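Local coordinates for LPS-assembly lipoprotein (Caulobacter crescentus, PDB 4KWY) that probably takes part, as an LptE-family lipoprotein, in assembling lipopolysaccharide at the outer membrane, at residues A[91-95]-A[121-126]; A[71-77]-A[88-92]. All coordinates share one frame; numbering follows the deposited sequence.

Contact 1 (A[91-95]-A[121-126])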
loop_
_atom_site.group_PDB
_atom_site.type_symbol
_atom_site.label_atom_id
_atom_site.label_comp_id
_atom_site.label_asym_id
_atom_site.label_seq_id
_atom_site.Cartn_x
_atom_site.Cartn_y
_atom_site.Cartn_z
ATOM N N ARG A 91 8.354 6.543 -3.270
ATOM C CA ARG A 91 8.539 5.246 -3.905
ATOM C C ARG A 91 8.674 4.234 -2.778
ATOM O O ARG A 91 9.362 4.502 -1.800
ATOM C CB ARG A 91 9.744 5.256 -4.865
ATOM C CG ARG A 91 10.175 3.884 -5.425
ATOM C CD ARG A 91 9.143 3.160 -6.288
ATOM N NE ARG A 91 9.631 1.833 -6.679
ATOM C CZ ARG A 91 9.822 1.430 -7.934
ATOM N NH1 ARG A 91 9.523 2.230 -8.949
ATOM N NH2 ARG A 91 10.292 0.217 -8.184
ATOM N N THR A 92 7.927 3.141 -2.850
ATOM C CA THR A 92 7.933 2.086 -1.820
ATOM C C THR A 92 8.126 0.753 -2.543
ATOM O O THR A 92 7.444 0.465 -3.516
ATOM C CB THR A 92 6.613 2.172 -0.979
ATOM O OG1 THR A 92 6.462 3.502 -0.494
ATOM C CG2 THR A 92 6.561 1.205 0.195
ATOM N N ASP A 93 9.067 -0.031 -2.083
ATOM C CA ASP A 93 9.359 -1.349 -2.633
ATOM C C ASP A 93 9.360 -2.343 -1.505
ATOM O O ASP A 93 10.181 -2.238 -0.603
ATOM C CB ASP A 93 10.713 -1.358 -3.354
ATOM C CG ASP A 93 10.608 -1.487 -4.856
ATOM O OD1 ASP A 93 10.376 -2.615 -5.338
ATOM O OD2 ASP A 93 10.841 -0.475 -5.552
ATOM N N VAL A 94 8.420 -3.289 -1.533
ATOM C CA VAL A 94 8.287 -4.311 -0.497
ATOM C C VAL A 94 8.410 -5.713 -1.129
ATOM O O VAL A 94 7.838 -5.958 -2.199
ATOM C CB VAL A 94 6.937 -4.132 0.254
ATOM C CG1 VAL A 94 6.676 -5.304 1.201
ATOM C CG2 VAL A 94 6.917 -2.821 1.031
ATOM N N SER A 95 9.099 -6.630 -0.442
ATOM C CA SER A 95 9.228 -8.030 -0.873
ATOM C C SER A 95 8.773 -8.970 0.206
ATOM O O SER A 95 9.071 -8.749 1.366
ATOM C CB SER A 95 10.666 -8.366 -1.247
ATOM O OG SER A 95 10.881 -7.900 -2.565
ATOM N N GLU A 121 2.648 -4.239 4.644
ATOM C CA GLU A 121 3.977 -3.638 4.875
ATOM C C GLU A 121 4.176 -2.372 4.042
ATOM O O GLU A 121 4.753 -1.421 4.561
ATOM C CB GLU A 121 5.116 -4.639 4.606
ATOM C CG GLU A 121 6.535 -4.151 4.947
ATOM C CD GLU A 121 6.849 -3.502 6.293
ATOM O OE1 GLU A 121 6.108 -3.731 7.278
ATOM O OE2 GLU A 121 7.877 -2.788 6.364
ATOM N N ALA A 122 3.714 -2.351 2.768
ATOM C CA ALA A 122 3.770 -1.153 1.922
ATOM C C ALA A 122 2.957 -0.037 2.552
ATOM O O ALA A 122 3.465 1.078 2.644
ATOM C CB ALA A 122 3.267 -1.454 0.524
ATOM N N ALA A 123 1.732 -0.358 3.067
ATOM C CA ALA A 123 0.819 0.578 3.740
ATOM C C ALA A 123 1.459 1.162 4.970
ATOM O O ALA A 123 1.400 2.367 5.155
ATOM C CB ALA A 123 -0.474 -0.112 4.111
ATOM N N ARG A 124 2.117 0.316 5.774
ATOM C CA ARG A 124 2.822 0.681 6.992
ATOM C C ARG A 124 3.979 1.652 6.691
ATOM O O ARG A 124 4.109 2.648 7.386
ATOM C CB ARG A 124 3.335 -0.599 7.678
ATOM C CG ARG A 124 3.958 -0.393 9.040
ATOM C CD ARG A 124 4.559 -1.688 9.535
ATOM N NE ARG A 124 5.264 -1.537 10.814
ATOM C CZ ARG A 124 5.036 -2.296 11.883
ATOM N NH1 ARG A 124 4.108 -3.245 11.847
ATOM N NH2 ARG A 124 5.748 -2.126 12.989
ATOM N N LYS A 125 4.788 1.378 5.651
ATOM C CA LYS A 125 5.920 2.220 5.216
ATOM C C LYS A 125 5.457 3.611 4.717
ATOM O O LYS A 125 6.081 4.606 5.054
ATOM C CB LYS A 125 6.714 1.507 4.111
ATOM C CG LYS A 125 7.681 0.471 4.628
ATOM C CD LYS A 125 8.275 -0.309 3.499
ATOM C CE LYS A 125 9.763 -0.111 3.402
ATOM N NZ LYS A 125 10.374 -1.032 2.401
ATOM N N ILE A 126 4.383 3.665 3.915
ATOM C CA ILE A 126 3.800 4.899 3.390
ATOM C C ILE A 126 3.173 5.749 4.558
ATOM O O ILE A 126 3.389 6.965 4.611
ATOM C CB ILE A 126 2.758 4.566 2.281
ATOM C CG1 ILE A 126 3.436 3.932 1.058
ATOM C CG2 ILE A 126 1.938 5.831 1.880
ATOM C CD1 ILE A 126 2.439 3.361 0.024
#

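Contact 2 (A[71-77]-A[88-92])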
loop_
_atom_site.group_PDB
_atom_site.type_symbol
_atom_site.label_atom_id
_atom_site.label_comp_id
_atom_site.label_asym_id
_atom_site.label_seq_id
_atom_site.Cartn_x
_atom_site.Cartn_y
_atom_site.Cartn_z
ATOM N N ARG A 71 7.007 -9.206 -5.212
ATOM C CA ARG A 71 7.474 -7.841 -5.062
ATOM C C ARG A 71 6.385 -6.824 -5.335
ATOM O O ARG A 71 5.681 -6.898 -6.339
ATOM C CB ARG A 71 8.666 -7.589 -5.977
ATOM C CG ARG A 71 9.396 -6.314 -5.632
ATOM C CD ARG A 71 10.756 -6.310 -6.249
ATOM N NE ARG A 71 11.268 -4.948 -6.365
ATOM C CZ ARG A 71 11.820 -4.445 -7.462
ATOM N NH1 ARG A 71 11.925 -5.186 -8.559
ATOM N NH2 ARG A 71 12.271 -3.199 -7.471
HETATM N N MSE A 72 6.225 -5.898 -4.398
HETATM C CA MSE A 72 5.276 -4.820 -4.566
HETATM C C MSE A 72 6.068 -3.524 -4.703
HETATM O O MSE A 72 6.712 -3.077 -3.748
HETATM C CB MSE A 72 4.244 -4.739 -3.441
HETATM C CG MSE A 72 3.248 -3.598 -3.697
HETATM SE SE MSE A 72 1.906 -3.475 -2.382
HETATM C CE MSE A 72 0.454 -3.673 -3.534
ATOM N N SER A 73 5.988 -2.924 -5.902
ATOM C CA SER A 73 6.632 -1.662 -6.248
ATOM C C SER A 73 5.561 -0.617 -6.424
ATOM O O SER A 73 4.619 -0.822 -7.200
ATOM C CB SER A 73 7.446 -1.822 -7.519
ATOM O OG SER A 73 8.406 -2.841 -7.331
ATOM N N VAL A 74 5.659 0.481 -5.660
ATOM C CA VAL A 74 4.639 1.532 -5.690
ATOM C C VAL A 74 5.265 2.900 -5.790
ATOM O O VAL A 74 6.040 3.299 -4.928
ATOM C CB VAL A 74 3.707 1.512 -4.429
ATOM C CG1 VAL A 74 2.388 2.237 -4.702
ATOM C CG2 VAL A 74 3.480 0.101 -3.878
ATOM N N ASP A 75 4.845 3.649 -6.783
ATOM C CA ASP A 75 5.157 5.069 -6.909
ATOM C C ASP A 75 3.924 5.768 -6.455
ATOM O O ASP A 75 2.842 5.367 -6.872
ATOM C CB ASP A 75 5.540 5.465 -8.347
ATOM C CG ASP A 75 6.966 5.107 -8.691
ATOM O OD1 ASP A 75 7.890 5.728 -8.123
ATOM O OD2 ASP A 75 7.159 4.219 -9.532
ATOM N N TRP A 76 4.043 6.754 -5.561
ATOM C CA TRP A 76 2.855 7.446 -5.086
ATOM C C TRP A 76 3.064 8.967 -4.963
ATOM O O TRP A 76 4.170 9.429 -4.685
ATOM C CB TRP A 76 2.369 6.830 -3.764
ATOM C CG TRP A 76 3.420 6.693 -2.713
ATOM C CD1 TRP A 76 4.230 5.616 -2.485
ATOM C CD2 TRP A 76 3.753 7.666 -1.720
ATOM N NE1 TRP A 76 5.049 5.857 -1.406
ATOM C CE2 TRP A 76 4.779 7.110 -0.915
ATOM C CE3 TRP A 76 3.286 8.967 -1.438
ATOM C CZ2 TRP A 76 5.347 7.806 0.156
ATOM C CZ3 TRP A 76 3.815 9.639 -0.347
ATOM C CH2 TRP A 76 4.847 9.067 0.429
ATOM N N ARG A 77 1.966 9.725 -5.167
ATOM C CA ARG A 77 1.879 11.198 -5.101
ATOM C C ARG A 77 0.810 11.633 -4.123
ATOM O O ARG A 77 -0.312 11.126 -4.190
ATOM C CB ARG A 77 1.520 11.792 -6.477
ATOM C CG ARG A 77 2.515 11.530 -7.540
ATOM C CD ARG A 77 2.093 12.118 -8.856
ATOM N NE ARG A 77 2.591 11.249 -9.927
ATOM C CZ ARG A 77 3.742 11.427 -10.572
ATOM N NH1 ARG A 77 4.490 12.497 -10.330
ATOM N NH2 ARG A 77 4.126 10.563 -11.504
ATOM N N HIS A 88 3.689 16.229 -1.779
ATOM C CA HIS A 88 4.605 15.179 -1.332
ATOM C C HIS A 88 4.499 13.976 -2.253
ATOM O O HIS A 88 3.436 13.712 -2.819
ATOM C CB HIS A 88 4.276 14.779 0.126
ATOM C CG HIS A 88 5.305 13.917 0.801
ATOM N ND1 HIS A 88 6.663 14.211 0.732
ATOM C CD2 HIS A 88 5.137 12.825 1.586
ATOM C CE1 HIS A 88 7.272 13.259 1.420
ATOM N NE2 HIS A 88 6.396 12.410 1.965
ATOM N N LYS A 89 5.592 13.243 -2.399
ATOM C CA LYS A 89 5.613 12.010 -3.192
ATOM C C LYS A 89 6.582 10.956 -2.562
ATOM O O LYS A 89 7.244 11.220 -1.539
ATOM C CB LYS A 89 5.922 12.306 -4.679
ATOM C CG LYS A 89 7.367 12.529 -5.089
ATOM C CD LYS A 89 7.393 12.688 -6.603
ATOM C CE LYS A 89 8.770 12.711 -7.219
ATOM N NZ LYS A 89 8.716 12.947 -8.695
ATOM N N GLY A 90 6.599 9.763 -3.146
ATOM C CA GLY A 90 7.454 8.685 -2.687
ATOM C C GLY A 90 7.455 7.483 -3.602
ATOM O O GLY A 90 6.704 7.409 -4.589
ATOM N N ARG A 91 8.354 6.543 -3.270
ATOM C CA ARG A 91 8.539 5.246 -3.905
ATOM C C ARG A 91 8.674 4.234 -2.778
ATOM O O ARG A 91 9.362 4.502 -1.800
ATOM C CB ARG A 91 9.744 5.256 -4.865
ATOM C CG ARG A 91 10.175 3.884 -5.425
ATOM C CD ARG A 91 9.143 3.160 -6.288
ATOM N NE ARG A 91 9.631 1.833 -6.679
ATOM C CZ ARG A 91 9.822 1.430 -7.934
ATOM N NH1 ARG A 91 9.523 2.230 -8.949
ATOM N NH2 ARG A 91 10.292 0.217 -8.184
ATOM N N THR A 92 7.927 3.141 -2.850
ATOM C CA THR A 92 7.933 2.086 -1.820
ATOM C C THR A 92 8.126 0.753 -2.543
ATOM O O THR A 92 7.444 0.465 -3.516
ATOM C CB THR A 92 6.613 2.172 -0.979
ATOM O OG1 THR A 92 6.462 3.502 -0.494
ATOM C CG2 THR A 92 6.561 1.205 0.195
HETATM O O HOH W 1 8.031 8.856 -7.466
#

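Contact 1 (A[91-95]-A[121-126])
Thr92 reaches the helical segment 121-126 with both branches of its side chain. Its methyl CG2 runs alongside Lys125, the two chains heading opposite ways, 3.9 Å from Lys125 CB, and comes equally near the carbonyl oxygen of Ala122. With chi1 at -53° the hydroxyl is turned toward Ile126, Thr92 OG1 lying 3.4 Å from Ile126 CG1. That oxygen is not left among hydrocarbon, because Trp76 on the adjacent strand supplies its hydrogen bond through NE1.

Asp93 points its side chain to the far face of the sheet, where OD2 is gripped side-on by NE and NH2 of Arg91, while OD1 meets Arg71 and Ser73 of the neighbouring strand. What Asp93 offers the helix is its backbone: Lys125 NZ lies 3.2 Å from Asp93 O in a weak hydrogen bond, reached by a chain that bends at chi3. This is the helix-on-sheet packing of a two-layer alpha-beta arrangement. The axes of the short segments 91-95 and 121-126 approach to 8.5 Å with their directions 146° apart, so the long C-terminal helix runs back roughly antiparallel to the strand; Ala122 and Ile126 also meet Leu26 and Leu30 of helix 21-34.

Val94 fills the next inward position, its CA 6.0 Å from that of Ala122. CG2 of Val94 rests on the helix backbone at Ala122 CA, 3.7 Å away, and also touches Ala122 CB and the methylene CD of Lys125. The other methyl, CG1 of Val94, lies anti to the backbone N (chi1 172°) and packs 3.8 Å from Glu121 CB, with Glu121 CG close by, the two side chains crossing at about a right angle.

Contact 2 (A[71-77]-A[88-92])
Trp76 lays the face of its indole against the backbone of the partner strand, over Gly90. The CA of Gly90 stands 3.8 Å from the centroid of the six-membered ring and 20° off its normal, a CH-pi contact, and Lys89 contributes its carbonyl group over the same face. CG of Trp76 lies between the backbone N and the carbonyl carbon (chi1 51°), a torsion that folds the ring across the strand pair. At the ring's edge Trp76 NE1 donates to Thr92 OG1 at 2.9 Å, nearly in the indole plane, which helps to set the rotation of the ring. Its far end points toward the face of His88 in an offset edge-to-face pair, planes 72° apart, and His88 in turn bonds to Asp129 and stacks on Trp133 of helix 104-135. With Trp76 replaced by an alanine, the Thr92 hydroxyl would probably lose its NE1 donor and Gly90 its aromatic cover.

This inward face, which also carries Val74, is the tightly packed one; Ile126 and Leu48 cover parts of it. Asp75, Arg77, Lys89 and Arg91 occupy the solvent-facing side, where contacts are looser. There Arg91 and Asp75 form a salt bridge whose hydrogen bond, Arg91 NH1 to Asp75 OD2 at 3.1 Å, is weak, the carboxylate and guanidinium planes being steeply inclined, while a face of the same guanidinium meets Ser73 CB. Arg91 is poorly ordered, and its stronger partner is Asp93.

Between the two faces the backbones pair. Val74 and Thr92 exchange N-H···O bonds, each 2.8 Å between N and O, and Trp76 and Gly90 exchange a second pair, both 2.9 Å between N and O; Asp75-Arg91 and Arg77-Lys89 are the non-hydrogen-bonded pairs. The arrangement is that of an antiparallel beta hairpin, formed by strands 67-80 and 86-99 and backed on one face by helices.

From the N terminus, segment 71-77 comes first, and contact 2 closes the shorter loop when the chain turns after strand 67-80 and returns as 88-92. Contact 1 begins where that loop ends, sharing Arg91 and Thr92, and closes a second, larger loop as the chain leaves strand 86-99 and comes back along helix 104-135. The two loops therefore follow one another, joined through strand 86-99, rather than nesting or crossing. Val94 O lies 2.7 Å from Met72 N, a probable hydrogen bond that continues the hairpin pairing into contact 1, and Ile126 packs against Trp76 on the inner face. Together they tie hairpin and C-terminal helix into one layered unit.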